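PDB 5XEI: chromosome partition protein Smc from Pyrococcus yayanosii, which probably takes part in chromosome condensation and partitioning, using terminal ATPase heads joined by coiled coils to a flexible hinge. Local coordinates for residues A[134-145]-A[441-451]. Residues are numbered along the deposited sequence; the frame is centred on the assembly and turned at random.
Sequences MISPEGYNLVLQ and KPAPFYLFDEI
Leu142 and Val143 pair in parallel with Leu447 and Phe448, adding a short edge strand to the mixed sheet of the SMC head, a P-loop ATPase domain. Three backbone bonds zip the strands together: Leu447 N to Asn141 O, Val143 N to Leu447 O and the longer Asp449 N to Val143 O. Side chains then interlock on both faces. On the Leu142 face, CD2 of Leu142 lies obliquely against the Phe445 ring, 3.4 Å from its CE2, while Leu144 CD2 meets Leu447 CD2 at 3.9 Å. On the opposite face Val143 is a forked knob: CG2 abuts the edge of the Phe448 ring, and CG1, anti to the backbone N (chi1 -160°), reaches Ile451 CG2. Farther back, Asn141 ND2 sits over the Phe445 ring and donates to Phe445 O (2.9 Å), its amide plane nearly containing the acceptor. The Tyr446 ring slides past Asn141 CB (3.6 Å to CD2) so that its OH meets Tyr140 OH at 2.7 Å and accepts from Ala443 N. A phenylalanine at Tyr446 would probably leave Ala443 N without its acceptor and Tyr140 OH without its hydroxyl mate. At the far end Gln145 NE2 makes a weak bond to Asp449 OD1 beside Ser40, a predicted ATP-binding residue. Apolar interlocking thus gives way to polar chemistry where, as in ABC-type ATPases, the Q-loop glutamine approaches the Walker B acids.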
ATOM      1  N   MET A 134      13.272  14.509   3.449  1.00 59.79           N
ATOM      2  CA  MET A 134      12.378  15.171   4.398  1.00 64.99           C
ATOM      3  C   MET A 134      12.689  16.659   4.533  1.00 57.65           C
ATOM      4  O   MET A 134      12.624  17.225   5.623  1.00 56.15           O
ATOM      5  CB  MET A 134      12.399  14.468   5.768  1.00 73.08           C
ATOM      6  CG  MET A 134      13.722  14.503   6.530  1.00 80.72           C
ATOM      7  SD  MET A 134      13.472  14.735   8.299  1.00 94.32           S
ATOM      8  CE  MET A 134      15.142  14.886   8.885  1.00 55.00           C
ATOM      9  N   ILE A 135      13.015  17.302   3.415  1.00 65.46           N
ATOM     10  CA  ILE A 135      13.126  18.756   3.373  1.00 63.62           C
ATOM     11  C   ILE A 135      11.734  19.343   3.514  1.00 71.39           C
ATOM     12  O   ILE A 135      10.854  19.089   2.675  1.00 73.34           O
ATOM     13  CB  ILE A 135      13.773  19.227   2.067  1.00 51.34           C
ATOM     14  CG1 ILE A 135      15.178  18.662   1.918  1.00 53.77           C
ATOM     15  CG2 ILE A 135      13.758  20.754   2.001  1.00 60.09           C
ATOM     16  CD1 ILE A 135      16.247  19.519   2.512  1.00 53.93           C
ATOM     17  N   SER A 136      11.529  20.146   4.562  1.00 65.98           N
ATOM     18  CA  SER A 136      10.266  20.848   4.774  1.00 68.86           C
ATOM     19  C   SER A 136       9.066  19.897   4.864  1.00 67.22           C
ATOM     20  O   SER A 136       8.235  19.859   3.942  1.00 76.90           O
ATOM     21  CB  SER A 136      10.077  21.902   3.671  1.00 64.01           C
ATOM     22  OG  SER A 136       8.708  22.238   3.457  1.00 74.41           O
ATOM     23  N   PRO A 137       8.946  19.095   5.963  1.00 62.13           N
ATOM     24  CA  PRO A 137       7.718  18.299   6.192  1.00 67.83           C
ATOM     25  C   PRO A 137       6.498  19.155   6.512  1.00 62.54           C
ATOM     26  O   PRO A 137       6.421  19.773   7.582  1.00 54.08           O
ATOM     27  CB  PRO A 137       8.081  17.402   7.391  1.00 62.10           C
ATOM     28  CG  PRO A 137       9.595  17.470   7.510  1.00 62.97           C
ATOM     29  CD  PRO A 137       9.997  18.813   6.962  1.00 58.46           C
ATOM     30  N   GLU A 138       5.528  19.189   5.598  1.00 64.77           N
ATOM     31  CA  GLU A 138       4.417  20.141   5.648  1.00 66.76           C
ATOM     32  C   GLU A 138       4.902  21.589   5.752  1.00 65.91           C
ATOM     33  O   GLU A 138       4.143  22.475   6.153  1.00 74.93           O
ATOM     34  CB  GLU A 138       3.464  19.818   6.803  1.00 66.44           C
ATOM     35  CG  GLU A 138       3.200  18.325   6.944  1.00 73.04           C
ATOM     36  CD  GLU A 138       1.781  17.914   6.598  1.00 73.82           C
ATOM     37  OE1 GLU A 138       1.452  16.728   6.824  1.00 74.30           O
ATOM     38  OE2 GLU A 138       1.000  18.764   6.114  1.00 80.59           O
ATOM     39  N   GLY A 139       6.156  21.851   5.394  1.00 60.39           N
ATOM     40  CA  GLY A 139       6.706  23.173   5.575  1.00 55.46           C
ATOM     41  C   GLY A 139       6.753  23.658   7.007  1.00 48.52           C
ATOM     42  O   GLY A 139       6.835  24.873   7.222  1.00 49.46           O
ATOM     43  N   TYR A 140       6.719  22.752   7.998  1.00 49.01           N
ATOM     44  CA  TYR A 140       6.778  23.197   9.395  1.00 43.59           C
ATOM     45  C   TYR A 140       8.056  23.974   9.682  1.00 40.53           C
ATOM     46  O   TYR A 140       8.035  24.913  10.482  1.00 45.03           O
ATOM     47  CB  TYR A 140       6.648  22.013  10.372  1.00 47.22           C
ATOM     48  CG  TYR A 140       7.962  21.402  10.898  1.00 44.94           C
ATOM     49  CD1 TYR A 140       8.593  20.365  10.227  1.00 42.72           C
ATOM     50  CD2 TYR A 140       8.546  21.849  12.081  1.00 39.39           C
ATOM     51  CE1 TYR A 140       9.777  19.817  10.700  1.00 44.05           C
ATOM     52  CE2 TYR A 140       9.732  21.300  12.561  1.00 34.65           C
ATOM     53  CZ  TYR A 140      10.338  20.291  11.866  1.00 40.37           C
ATOM     54  OH  TYR A 140      11.513  19.747  12.329  1.00 40.21           O
ATOM     55  N   ASN A 141       9.169  23.608   9.039  1.00 41.07           N
ATOM     56  CA  ASN A 141      10.457  24.262   9.250  1.00 44.22           C
ATOM     57  C   ASN A 141      10.622  25.554   8.446  1.00 45.61           C
ATOM     58  O   ASN A 141      11.639  26.242   8.624  1.00 42.00           O
ATOM     59  CB  ASN A 141      11.599  23.298   8.897  1.00 43.18           C
ATOM     60  CG  ASN A 141      11.496  22.794   7.472  1.00 46.86           C
ATOM     61  OD1 ASN A 141      10.393  22.625   6.972  1.00 48.00           O
ATOM     62  ND2 ASN A 141      12.627  22.599   6.802  1.00 36.99           N
ATOM     63  N   LEU A 142       9.667  25.888   7.565  1.00 44.37           N
ATOM     64  CA  LEU A 142       9.620  27.190   6.880  1.00 49.27           C
ATOM     65  C   LEU A 142       8.543  28.049   7.532  1.00 46.51           C
ATOM     66  O   LEU A 142       7.348  27.865   7.274  1.00 45.11           O
ATOM     67  CB  LEU A 142       9.332  27.041   5.391  1.00 45.57           C
ATOM     68  CG  LEU A 142      10.051  25.940   4.628  1.00 46.38           C
ATOM     69  CD1 LEU A 142       9.486  25.810   3.232  1.00 49.22           C
ATOM     70  CD2 LEU A 142      11.518  26.247   4.575  1.00 48.33           C
ATOM     71  N   VAL A 143       8.978  29.011   8.349  1.00 48.63           N
ATOM     72  CA  VAL A 143       8.077  29.919   9.049  1.00 48.25           C
ATOM     73  C   VAL A 143       8.163  31.311   8.437  1.00 53.43           C
ATOM     74  O   VAL A 143       8.979  32.141   8.854  1.00 55.54           O
ATOM     75  CB  VAL A 143       8.392  29.967  10.549  1.00 41.31           C
ATOM     76  CG1 VAL A 143       7.202  30.479  11.303  1.00 44.59           C
ATOM     77  CG2 VAL A 143       8.763  28.616  11.031  1.00 36.66           C
ATOM     78  N   LEU A 144       7.305  31.568   7.457  1.00 57.38           N
ATOM     79  CA  LEU A 144       7.184  32.841   6.766  1.00 58.15           C
ATOM     80  C   LEU A 144       6.087  33.691   7.409  1.00 60.52           C
ATOM     81  O   LEU A 144       5.379  33.254   8.314  1.00 56.77           O
ATOM     82  CB  LEU A 144       6.879  32.599   5.287  1.00 54.47           C
ATOM     83  CG  LEU A 144       8.070  32.299   4.388  1.00 53.79           C
ATOM     84  CD1 LEU A 144       9.070  33.444   4.447  1.00 59.95           C
ATOM     85  CD2 LEU A 144       8.738  31.014   4.782  1.00 55.13           C
ATOM     86  N   GLN A 145       5.939  34.920   6.925  1.00 67.09           N
ATOM     87  CA  GLN A 145       4.949  35.816   7.520  1.00 72.93           C
ATOM     88  C   GLN A 145       3.545  35.216   7.391  1.00 67.29           C
ATOM     89  O   GLN A 145       3.174  34.678   6.344  1.00 69.51           O
ATOM     90  CB  GLN A 145       5.039  37.214   6.877  1.00 76.15           C
ATOM     91  CG  GLN A 145       6.486  37.608   6.446  1.00 80.42           C
ATOM     92  CD  GLN A 145       6.710  39.104   6.084  1.00 77.91           C
ATOM     93  OE1 GLN A 145       5.766  39.873   5.900  1.00 79.62           O
ATOM     94  NE2 GLN A 145       7.980  39.508   6.025  1.00 66.02           N
ATOM     95  N   LYS A 441      13.533  14.987  15.765  1.00 43.89           N
ATOM     96  CA  LYS A 441      13.983  14.708  14.404  1.00 44.85           C
ATOM     97  C   LYS A 441      14.320  16.029  13.720  1.00 44.75           C
ATOM     98  O   LYS A 441      13.465  16.651  13.079  1.00 46.56           O
ATOM     99  CB  LYS A 441      12.929  13.925  13.620  1.00 39.19           C
ATOM    100  CG  LYS A 441      13.510  13.099  12.478  1.00 48.60           C
ATOM    101  CD  LYS A 441      12.709  11.798  12.184  1.00 56.03           C
ATOM    102  CE  LYS A 441      13.163  10.606  13.058  1.00 67.12           C
ATOM    103  NZ  LYS A 441      12.378   9.323  12.858  1.00 66.79           N
ATOM    104  N   PRO A 442      15.578  16.459  13.818  1.00 38.68           N
ATOM    105  CA  PRO A 442      15.981  17.728  13.184  1.00 40.53           C
ATOM    106  C   PRO A 442      15.709  17.723  11.687  1.00 46.16           C
ATOM    107  O   PRO A 442      16.114  16.808  10.972  1.00 49.22           O
ATOM    108  CB  PRO A 442      17.490  17.800  13.464  1.00 43.46           C
ATOM    109  CG  PRO A 442      17.819  16.656  14.380  1.00 35.72           C
ATOM    110  CD  PRO A 442      16.725  15.655  14.265  1.00 34.32           C
ATOM    111  N   ALA A 443      15.021  18.759  11.208  1.00 48.22           N
ATOM    112  CA  ALA A 443      14.983  19.012   9.776  1.00 47.19           C
ATOM    113  C   ALA A 443      16.327  19.594   9.317  1.00 50.26           C
ATOM    114  O   ALA A 443      17.080  20.148  10.128  1.00 49.31           O
ATOM    115  CB  ALA A 443      13.846  19.971   9.439  1.00 42.89           C
ATOM    116  N   PRO A 444      16.653  19.478   8.014  1.00 52.76           N
ATOM    117  CA  PRO A 444      17.966  19.975   7.540  1.00 48.93           C
ATOM    118  C   PRO A 444      18.205  21.453   7.813  1.00 43.99           C
ATOM    119  O   PRO A 444      19.340  21.852   8.103  1.00 46.52           O
ATOM    120  CB  PRO A 444      17.926  19.678   6.035  1.00 41.38           C
ATOM    121  CG  PRO A 444      16.987  18.548   5.914  1.00 52.59           C
ATOM    122  CD  PRO A 444      15.917  18.793   6.936  1.00 48.36           C
ATOM    123  N   PHE A 445      17.174  22.282   7.717  1.00 36.35           N
ATOM    124  CA  PHE A 445      17.305  23.671   8.107  1.00 40.24           C
ATOM    125  C   PHE A 445      15.947  24.161   8.572  1.00 39.82           C
ATOM    126  O   PHE A 445      14.911  23.536   8.298  1.00 31.59           O
ATOM    127  CB  PHE A 445      17.795  24.547   6.952  1.00 48.49           C
ATOM    128  CG  PHE A 445      16.762  24.723   5.889  1.00 43.47           C
ATOM    129  CD1 PHE A 445      16.639  23.785   4.878  1.00 35.96           C
ATOM    130  CD2 PHE A 445      15.862  25.777   5.947  1.00 38.43           C
ATOM    131  CE1 PHE A 445      15.670  23.915   3.921  1.00 37.01           C
ATOM    132  CE2 PHE A 445      14.878  25.904   4.997  1.00 42.15           C
ATOM    133  CZ  PHE A 445      14.783  24.978   3.982  1.00 41.38           C
ATOM    134  N   TYR A 446      15.974  25.320   9.251  1.00 35.27           N
ATOM    135  CA  TYR A 446      14.794  26.065   9.651  1.00 40.79           C
ATOM    136  C   TYR A 446      14.904  27.494   9.119  1.00 41.60           C
ATOM    137  O   TYR A 446      15.988  28.082   9.115  1.00 34.73           O
ATOM    138  CB  TYR A 446      14.639  26.052  11.203  1.00 40.35           C
ATOM    139  CG  TYR A 446      14.459  24.657  11.717  1.00 37.89           C
ATOM    140  CD1 TYR A 446      15.561  23.822  11.904  1.00 38.94           C
ATOM    141  CD2 TYR A 446      13.182  24.145  11.977  1.00 41.13           C
ATOM    142  CE1 TYR A 446      15.403  22.525  12.332  1.00 44.04           C
ATOM    143  CE2 TYR A 446      13.006  22.836  12.417  1.00 35.72           C
ATOM    144  CZ  TYR A 446      14.120  22.035  12.589  1.00 42.69           C
ATOM    145  OH  TYR A 446      13.981  20.738  13.009  1.00 41.78           O
ATOM    146  N   LEU A 447      13.781  28.058   8.680  1.00 42.44           N
ATOM    147  CA  LEU A 447      13.742  29.429   8.192  1.00 40.05           C
ATOM    148  C   LEU A 447      12.749  30.224   9.018  1.00 42.62           C
ATOM    149  O   LEU A 447      11.548  29.942   8.989  1.00 44.11           O
ATOM    150  CB  LEU A 447      13.353  29.488   6.724  1.00 41.07           C
ATOM    151  CG  LEU A 447      13.176  30.904   6.167  1.00 44.36           C
ATOM    152  CD1 LEU A 447      14.502  31.628   6.216  1.00 33.85           C
ATOM    153  CD2 LEU A 447      12.618  30.849   4.725  1.00 40.55           C
ATOM    154  N   PHE A 448      13.248  31.227   9.727  1.00 39.16           N
ATOM    155  CA  PHE A 448      12.434  32.100  10.565  1.00 46.19           C
ATOM    156  C   PHE A 448      12.554  33.514  10.013  1.00 52.66           C
ATOM    157  O   PHE A 448      13.552  34.201  10.241  1.00 56.23           O
ATOM    158  CB  PHE A 448      12.880  32.066  12.027  1.00 42.68           C
ATOM    159  CG  PHE A 448      12.677  30.747  12.703  1.00 48.08           C
ATOM    160  CD1 PHE A 448      11.805  29.794  12.190  1.00 42.83           C
ATOM    161  CD2 PHE A 448      13.383  30.445  13.870  1.00 50.28           C
ATOM    162  CE1 PHE A 448      11.642  28.551  12.840  1.00 43.27           C
ATOM    163  CE2 PHE A 448      13.227  29.214  14.513  1.00 42.20           C
ATOM    164  CZ  PHE A 448      12.361  28.267  13.992  1.00 40.39           C
ATOM    165  N   ASP A 449      11.546  33.955   9.300  1.00 52.22           N
ATOM    166  CA  ASP A 449      11.428  35.355   8.977  1.00 60.87           C
ATOM    167  C   ASP A 449      10.545  35.923  10.076  1.00 66.50           C
ATOM    168  O   ASP A 449       9.731  35.179  10.610  1.00 72.01           O
ATOM    169  CB  ASP A 449      10.786  35.500   7.605  1.00 67.00           C
ATOM    170  CG  ASP A 449      10.757  36.921   7.145  1.00 72.45           C
ATOM    171  OD1 ASP A 449      10.332  37.136   5.997  1.00 71.42           O
ATOM    172  OD2 ASP A 449      11.220  37.815   7.907  1.00 76.75           O
ATOM    173  N   GLU A 450      10.645  37.236  10.370  1.00 67.59           N
ATOM    174  CA  GLU A 450      10.005  37.882  11.535  1.00 68.52           C
ATOM    175  C   GLU A 450      10.009  36.994  12.796  1.00 74.58           C
ATOM    176  O   GLU A 450      11.082  36.706  13.334  1.00 70.78           O
ATOM    177  CB  GLU A 450       8.552  38.337  11.256  1.00 68.36           C
ATOM    178  CG  GLU A 450       7.608  37.208  10.942  1.00 77.55           C
ATOM    179  CD  GLU A 450       7.733  36.716   9.516  1.00 82.99           C
ATOM    180  OE1 GLU A 450       8.385  37.343   8.655  1.00 78.35           O
ATOM    181  OE2 GLU A 450       7.366  35.543   9.308  1.00 82.69           O
ATOM    182  N   ILE A 451       8.817  36.601  13.291  1.00 74.08           N
ATOM    183  CA  ILE A 451       8.485  35.813  14.494  1.00 74.26           C
ATOM    184  C   ILE A 451       8.942  36.496  15.778  1.00 74.60           C
ATOM    185  O   ILE A 451       8.440  36.186  16.863  1.00 72.93           O
ATOM    186  CB  ILE A 451       8.999  34.353  14.465  1.00 67.39           C
ATOM    187  CG1 ILE A 451      10.442  34.236  14.940  1.00 71.90           C
ATOM    188  CG2 ILE A 451       8.836  33.738  13.103  1.00 62.45           C
ATOM    189  CD1 ILE A 451      10.942  32.798  14.944  1.00 60.66           C
TER